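Aldehyde dehydrogenase (Anabaena variabilis, PDB 4H7N) probably oxidises aldehydes to carboxylic acids with NAD+ as the electron acceptor, as other members of the aldehyde dehydrogenase family do. Local coordinates at residues 318-323 / 358-363; 344-349 / 367-372; 352-357 / 371-376. One frame throughout, in Å; residues are numbered along the deposited sequence.

Interaction 1: residues 318-323 / 358-363; sequences NDHILD and MKVMTE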
# COMPACT_ATOMS: atom_id res chain seq x y z
N ASN A 318 14.54 32.32 -4.83
CA ASN A 318 14.56 33.76 -5.04
C ASN A 318 13.14 34.38 -4.90
O ASN A 318 12.93 35.37 -4.21
CB ASN A 318 15.18 34.08 -6.39
CG ASN A 318 15.31 35.57 -6.62
OD1 ASN A 318 16.04 36.27 -5.91
ND2 ASN A 318 14.55 36.07 -7.56
N ASP A 319 12.17 33.68 -5.47
CA ASP A 319 10.79 34.12 -5.40
C ASP A 319 10.24 34.10 -3.97
O ASP A 319 9.54 35.02 -3.57
CB ASP A 319 9.98 33.24 -6.33
CG ASP A 319 8.52 33.54 -6.27
OD1 ASP A 319 8.19 34.66 -6.65
OD2 ASP A 319 7.72 32.66 -5.85
N HIS A 320 10.63 33.11 -3.17
CA HIS A 320 10.18 33.02 -1.77
C HIS A 320 10.73 34.15 -0.95
O HIS A 320 10.04 34.71 -0.10
CB HIS A 320 10.53 31.63 -1.16
CG HIS A 320 9.64 30.53 -1.64
ND1 HIS A 320 9.43 29.36 -0.94
CD2 HIS A 320 8.86 30.45 -2.75
CE1 HIS A 320 8.56 28.62 -1.60
NE2 HIS A 320 8.21 29.25 -2.70
N ILE A 321 12.00 34.48 -1.18
CA ILE A 321 12.65 35.58 -0.46
C ILE A 321 11.99 36.91 -0.84
O ILE A 321 11.60 37.70 0.02
CB ILE A 321 14.19 35.64 -0.76
CG1 ILE A 321 14.89 34.42 -0.25
CG2 ILE A 321 14.83 36.85 -0.09
CD1 ILE A 321 16.31 34.31 -0.74
N LEU A 322 11.82 37.15 -2.13
CA LEU A 322 11.11 38.38 -2.57
C LEU A 322 9.67 38.49 -2.09
O LEU A 322 9.25 39.55 -1.60
CB LEU A 322 11.14 38.51 -4.09
CG LEU A 322 12.52 38.73 -4.70
CD1 LEU A 322 12.43 38.64 -6.22
CD2 LEU A 322 13.16 40.06 -4.30
N ASP A 323 8.90 37.41 -2.21
CA ASP A 323 7.50 37.41 -1.70
C ASP A 323 7.51 37.76 -0.20
O ASP A 323 6.69 38.56 0.28
CB ASP A 323 6.85 36.04 -1.95
CG ASP A 323 5.54 35.86 -1.20
OD1 ASP A 323 4.50 36.39 -1.66
OD2 ASP A 323 5.52 35.18 -0.16
N MSE A 358 2.92 34.14 3.68
CA MSE A 358 4.07 34.12 2.78
C MSE A 358 4.37 32.72 2.24
O MSE A 358 4.24 31.69 2.95
CB MSE A 358 5.34 34.63 3.52
CG MSE A 358 5.20 35.98 4.16
SE MSE A 358 6.69 36.28 5.43
CE MSE A 358 6.20 38.13 5.83
N LYS A 359 4.85 32.66 1.00
CA LYS A 359 5.22 31.39 0.38
C LYS A 359 6.26 30.65 1.14
O LYS A 359 6.24 29.42 1.22
CB LYS A 359 5.81 31.64 -0.99
CG LYS A 359 4.79 32.13 -2.01
CD LYS A 359 5.56 32.50 -3.27
CE LYS A 359 4.76 33.34 -4.22
NZ LYS A 359 4.14 32.45 -5.23
N VAL A 360 7.22 31.39 1.69
CA VAL A 360 8.33 30.76 2.40
C VAL A 360 7.87 29.95 3.63
O VAL A 360 8.60 29.12 4.14
CB VAL A 360 9.40 31.82 2.75
CG1 VAL A 360 9.00 32.61 3.99
CG2 VAL A 360 10.76 31.18 2.93
N MSE A 361 6.67 30.24 4.13
CA MSE A 361 6.08 29.51 5.25
C MSE A 361 5.05 28.47 4.85
O MSE A 361 4.54 27.73 5.72
CB MSE A 361 5.58 30.55 6.26
CG MSE A 361 6.86 31.08 6.91
SE MSE A 361 6.50 31.72 8.71
CE MSE A 361 6.97 30.01 9.55
N THR A 362 4.73 28.36 3.57
CA THR A 362 3.69 27.45 3.16
C THR A 362 4.13 26.51 2.03
O THR A 362 3.89 25.33 2.14
CB THR A 362 2.44 28.19 2.72
OG1 THR A 362 2.75 29.03 1.62
CG2 THR A 362 1.87 29.01 3.87
N GLU A 363 4.77 27.00 0.97
CA GLU A 363 5.19 26.14 -0.14
C GLU A 363 6.62 25.67 0.10
O GLU A 363 7.40 26.39 0.69
CB GLU A 363 5.09 26.88 -1.47
CG GLU A 363 3.65 27.32 -1.77
CD GLU A 363 3.53 28.31 -2.93
OE1 GLU A 363 4.47 28.45 -3.74
OE2 GLU A 363 2.46 28.96 -3.03
O HOH W 1 7.64 34.11 1.05
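Asp323 OD2 accepts two hydrogen bonds, one from the backbone N of Lys359 at 2.9 Å (165° at the hydrogen) and one from water 1. The amide meets the carboxylate on its syn side but 33° out of plane. The same water donates to His320 O and accepts from Val360 N at 2.8 Å. Helix 311-326 is thereby joined, on one flank of the domain's alpha/beta sheet, to the turn that leads into strand 369-375. Asp323 OD1 has its own partner, a salt bridge to Lys327.

The imidazole of His320 slots against the turn. Its CG stands anti to the carbonyl carbon (chi1 -75°), which carries the ring to Lys359, whose CB lies over one face in a CH-pi contact, 3.8 Å from the ring centroid. At the ring edge, near its plane, His320 CE1 lies 3.4 Å from Glu363 O, a carbonyl that Lys236 also reaches, while ND1 is hydrogen-bonded to Thr365 OG1. With an alanine here, Thr365 OG1 would probably lose its imidazole mate and a gap would open beneath Lys359 CB.

Farther out, the Lys359 methylenes pass both carboxylates, crossing each side chain at about a right angle, with CD near Asp319 OD2 and CG near Asp323 OD2. A bend at its last torsion leaves NZ 3.6 Å from Asp319 OD2, a long salt bridge.

Interaction 2: residues 344-349 / 367-372; sequences WWCRPT and GPIMPV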
# COMPACT_ATOMS: atom_id res chain seq x y z
N TRP A 344 24.60 29.20 -9.21
CA TRP A 344 23.68 29.92 -8.33
C TRP A 344 23.93 29.49 -6.89
O TRP A 344 24.10 28.30 -6.60
CB TRP A 344 22.21 29.60 -8.66
CG TRP A 344 21.69 30.21 -9.93
CD1 TRP A 344 21.31 29.55 -11.06
CD2 TRP A 344 21.49 31.61 -10.19
NE1 TRP A 344 20.89 30.44 -12.01
CE2 TRP A 344 20.99 31.71 -11.51
CE3 TRP A 344 21.69 32.78 -9.44
CZ2 TRP A 344 20.68 32.95 -12.10
CZ3 TRP A 344 21.39 34.00 -10.01
CH2 TRP A 344 20.88 34.08 -11.35
N TRP A 345 23.86 30.46 -6.00
CA TRP A 345 24.17 30.30 -4.59
C TRP A 345 23.21 31.11 -3.71
O TRP A 345 22.66 32.13 -4.13
CB TRP A 345 25.59 30.79 -4.31
CG TRP A 345 26.61 30.19 -5.19
CD1 TRP A 345 26.93 30.57 -6.46
CD2 TRP A 345 27.49 29.11 -4.87
NE1 TRP A 345 27.94 29.78 -6.96
CE2 TRP A 345 28.31 28.89 -6.00
CE3 TRP A 345 27.68 28.32 -3.73
CZ2 TRP A 345 29.27 27.91 -6.03
CZ3 TRP A 345 28.66 27.36 -3.76
CH2 TRP A 345 29.44 27.16 -4.91
N CYS A 346 23.01 30.60 -2.50
CA CYS A 346 22.30 31.32 -1.44
C CYS A 346 22.94 30.95 -0.12
O CYS A 346 23.14 29.76 0.19
CB CYS A 346 20.82 30.95 -1.39
SG CYS A 346 19.84 32.04 -0.28
N ARG A 347 23.21 31.96 0.68
CA ARG A 347 23.74 31.71 2.01
C ARG A 347 22.62 31.42 2.99
O ARG A 347 21.47 31.79 2.77
CB ARG A 347 24.54 32.91 2.52
CG ARG A 347 25.83 33.16 1.80
CD ARG A 347 26.52 34.41 2.34
NE ARG A 347 27.94 34.33 2.00
CZ ARG A 347 28.48 34.75 0.87
NH1 ARG A 347 27.74 35.35 -0.08
NH2 ARG A 347 29.78 34.58 0.68
N PRO A 348 22.96 30.75 4.09
CA PRO A 348 22.04 30.59 5.22
C PRO A 348 21.36 31.91 5.57
O PRO A 348 22.01 32.93 5.70
CB PRO A 348 22.97 30.13 6.35
CG PRO A 348 24.05 29.37 5.64
CD PRO A 348 24.30 30.19 4.39
N THR A 349 20.04 31.88 5.60
CA THR A 349 19.24 33.08 5.69
C THR A 349 18.29 32.98 6.86
O THR A 349 17.46 32.07 6.89
CB THR A 349 18.46 33.23 4.39
OG1 THR A 349 19.38 33.34 3.30
CG2 THR A 349 17.55 34.41 4.41
N GLY A 367 15.53 25.35 0.13
CA GLY A 367 16.66 26.27 0.22
C GLY A 367 17.10 26.48 1.66
O GLY A 367 16.50 25.92 2.59
N PRO A 368 18.16 27.29 1.88
CA PRO A 368 18.74 27.36 3.22
C PRO A 368 18.11 28.51 4.03
O PRO A 368 18.81 29.37 4.58
CB PRO A 368 20.21 27.62 2.93
CG PRO A 368 20.18 28.51 1.72
CD PRO A 368 18.97 28.05 0.91
N ILE A 369 16.80 28.50 4.11
CA ILE A 369 16.05 29.62 4.67
C ILE A 369 15.46 29.25 6.02
O ILE A 369 14.90 28.18 6.18
CB ILE A 369 14.88 30.02 3.77
CG1 ILE A 369 15.36 30.17 2.34
CG2 ILE A 369 14.29 31.34 4.24
CD1 ILE A 369 16.57 31.06 2.15
N MSE A 370 15.56 30.17 6.98
CA MSE A 370 15.14 29.92 8.35
C MSE A 370 14.22 31.06 8.72
O MSE A 370 14.69 32.09 9.21
CB MSE A 370 16.36 29.88 9.24
CG MSE A 370 17.15 28.59 9.05
SE MSE A 370 18.91 28.62 9.92
CE MSE A 370 19.87 29.80 8.70
N PRO A 371 12.93 30.93 8.41
CA PRO A 371 11.95 31.90 8.91
C PRO A 371 11.53 31.54 10.33
O PRO A 371 11.09 30.41 10.59
CB PRO A 371 10.76 31.72 7.94
CG PRO A 371 10.89 30.34 7.39
CD PRO A 371 12.29 29.83 7.67
N VAL A 372 11.62 32.50 11.24
CA VAL A 372 11.38 32.26 12.65
C VAL A 372 10.21 33.08 13.18
O VAL A 372 10.24 34.27 13.10
CB VAL A 372 12.64 32.63 13.47
CG1 VAL A 372 12.48 32.20 14.91
CG2 VAL A 372 13.83 31.90 12.86
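Thr349 and Ile369 stand side by side and point the same way from the sheet, as expected for partners in a parallel bridge. Ile369 turns its outer methyl inward (chi2 -51°), and CD1 comes to rest 3.6 Å from Thr349 CB. The threonine is itself held in rotation: OG1 donates to Arg347 O at 2.7 Å, two residues back, and is also hydrogen-bonded to Gly335 N. Cys346 extends this apolar patch more loosely, its SG 4.2 Å from Ile369 CD1.

Met370, a selenomethionine next along the strand, goes to the other face. Its chain is bent at the last torsion (chi3 -74°), which folds CE back over the first segment, 3.9 Å from Pro348 CB and 3.7 Å from Thr349 N. Pro368 sits at the strand entrance; its CB points toward the first segment and CG lies 3.6 Å from Cys346 O. It is also the centre of an inverse gamma turn, closed by a weak bond from Ile369 N to Gly367 O.

The backbone evidence for the parallel register is two bonds that reach the residues flanking Ile369. Thr349 N donates to Pro368 O at 3.0 Å, and Met370 N donates to Thr349 O at 2.7 Å, with the donor almost on the extension of that carbonyl (177°).

Strand 349-352 thus begins beside strand 369-375 in the seven-stranded mixed sheet, with strand 269-275 on the other side of 369-375. Met370 packs on helices 247-259 and 279-292, and Pro348 touches Ala290 of the latter; the Ile369 face is met by Val360 of the turn before the strand, and Cys346 SG by Ile321 of helix 311-326.

Interaction 3: residues 352-357 / 371-376; sequences TNVNHS and PVMPFP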
# COMPACT_ATOMS: atom_id res chain seq x y z
N THR A 352 12.82 37.17 10.15
CA THR A 352 11.78 37.33 11.18
C THR A 352 10.69 38.27 10.63
O THR A 352 10.75 38.71 9.47
CB THR A 352 12.34 37.84 12.54
OG1 THR A 352 12.85 39.17 12.40
CG2 THR A 352 13.48 36.93 13.11
N ASN A 353 9.72 38.58 11.48
CA ASN A 353 8.49 39.24 11.06
C ASN A 353 7.83 38.48 9.91
O ASN A 353 7.52 39.04 8.89
CB ASN A 353 8.79 40.66 10.63
CG ASN A 353 7.61 41.58 10.84
OD1 ASN A 353 7.03 41.63 11.92
ND2 ASN A 353 7.24 42.32 9.79
N VAL A 354 7.71 37.16 10.08
CA VAL A 354 7.19 36.27 9.02
C VAL A 354 5.85 35.70 9.47
O VAL A 354 5.50 35.77 10.66
CB VAL A 354 8.15 35.12 8.69
CG1 VAL A 354 9.44 35.66 8.09
CG2 VAL A 354 8.49 34.29 9.93
N ASN A 355 5.08 35.21 8.51
CA ASN A 355 3.78 34.64 8.82
C ASN A 355 3.30 33.74 7.68
O ASN A 355 3.97 33.60 6.65
CB ASN A 355 2.76 35.72 9.16
CG ASN A 355 2.45 36.63 7.99
OD1 ASN A 355 2.05 36.19 6.93
ND2 ASN A 355 2.64 37.91 8.19
N HIS A 356 2.16 33.10 7.89
CA HIS A 356 1.70 32.09 6.97
C HIS A 356 0.98 32.71 5.74
O HIS A 356 0.48 31.96 4.90
CB HIS A 356 0.81 31.08 7.70
CG HIS A 356 1.56 30.09 8.54
ND1 HIS A 356 1.08 28.83 8.81
CD2 HIS A 356 2.77 30.16 9.15
CE1 HIS A 356 1.95 28.16 9.55
NE2 HIS A 356 3.00 28.94 9.76
N SER A 357 0.99 34.04 5.59
CA SER A 357 0.58 34.61 4.28
C SER A 357 1.70 34.47 3.25
O SER A 357 1.47 34.67 2.06
CB SER A 357 0.19 36.09 4.39
OG SER A 357 1.35 36.89 4.56
N PRO A 371 12.93 30.93 8.41
CA PRO A 371 11.95 31.90 8.91
C PRO A 371 11.53 31.54 10.33
O PRO A 371 11.09 30.41 10.59
CB PRO A 371 10.76 31.72 7.94
CG PRO A 371 10.89 30.34 7.39
CD PRO A 371 12.29 29.83 7.67
N VAL A 372 11.62 32.50 11.24
CA VAL A 372 11.38 32.26 12.65
C VAL A 372 10.21 33.08 13.18
O VAL A 372 10.24 34.27 13.10
CB VAL A 372 12.64 32.63 13.47
CG1 VAL A 372 12.48 32.20 14.91
CG2 VAL A 372 13.83 31.90 12.86
N MSE A 373 9.21 32.42 13.75
CA MSE A 373 8.00 33.08 14.27
C MSE A 373 7.85 32.84 15.75
O MSE A 373 8.01 31.73 16.18
CB MSE A 373 6.77 32.38 13.67
CG MSE A 373 6.12 33.20 12.59
SE MSE A 373 4.45 32.34 12.01
CE MSE A 373 3.06 33.37 12.93
N PRO A 374 7.50 33.86 16.55
CA PRO A 374 7.17 33.59 17.95
C PRO A 374 5.80 32.93 18.15
O PRO A 374 4.95 33.04 17.29
CB PRO A 374 7.17 35.00 18.57
CG PRO A 374 6.80 35.91 17.47
CD PRO A 374 7.21 35.26 16.17
N PHE A 375 5.59 32.21 19.25
CA PHE A 375 4.22 31.84 19.68
C PHE A 375 3.91 32.21 21.15
O PHE A 375 4.77 32.12 22.02
CB PHE A 375 3.88 30.36 19.41
CG PHE A 375 4.80 29.40 20.07
CD1 PHE A 375 4.57 28.99 21.37
CD2 PHE A 375 5.91 28.89 19.40
CE1 PHE A 375 5.42 28.08 21.99
CE2 PHE A 375 6.77 27.99 20.02
CZ PHE A 375 6.52 27.57 21.32
N PRO A 376 2.66 32.64 21.42
CA PRO A 376 2.27 32.93 22.79
C PRO A 376 1.98 31.71 23.65
O PRO A 376 2.06 31.81 24.87
CB PRO A 376 1.01 33.77 22.62
CG PRO A 376 0.41 33.26 21.35
CD PRO A 376 1.58 32.95 20.46
O HOH W 2 8.80 36.58 13.17
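Thr352 and Val372 are still close, their CA atoms 5.3 Å apart, but the backbones are parting: the CA atoms of Val354 and Met373 are already 6.2 Å from each other, and no direct hydrogen bond links the two segments. Asn353 makes the change of direction, with a left-handed backbone (phi 53°, psi 49°). Water 2 bridges the opening, donating to Val372 O at 2.7 Å and accepting a weak bond from Asn353 N.

Val354 then points back at the strand. Its CG2 packs on Met373 CG at 3.7 Å and on the CB of Pro371, the valine lying across the proline at about a right angle. The selenomethionine Met373 crosses the departing chain at a slant, its CG 3.3 Å from Val354 O. Its chain is extended to SE (chi2 -174°), which lies 4.0 Å from His356 CD2, oblique to the ring. The imidazole is fixed at both nitrogens, NE2 by Tyr273 OH and ND1 by Asp387 OD2.

Beyond, Asn355 OD1 accepts from Ser357 OG and, at 2.7 Å, from Ser357 N. The bond from Ser357 N makes an Asx turn at Asn355, in the loop that follows strand 349-352 and leads to the neighbouring parallel strand 369-375 of an aldehyde dehydrogenase alpha/beta domain.

How the interactions relate
The three contacts gather along strand 369-375 of the seven-stranded sheet. Interaction 2 uses its start and interaction 3 its later half, sharing Pro371 and Val372 with centres 16 Å apart; interaction 1 lies 11 Å from the former and 13 Å from the latter. Along the chain the segments come as 318-323, 344-349, 352-357, 358-363, 367-372 and 371-376, so interaction 1 alternates with both others. Its turn touches both: Val360 CG2 lies 3.8 Å from Ile369 CG2, and Met361 SE 3.5 Å from Val354 CG2. Interaction 1 joins the inter-strand connection to helix 311-326; interactions 2 and 3 join strand 349-352 and its following loop to strand 369-375, away from predicted active-site Glu232.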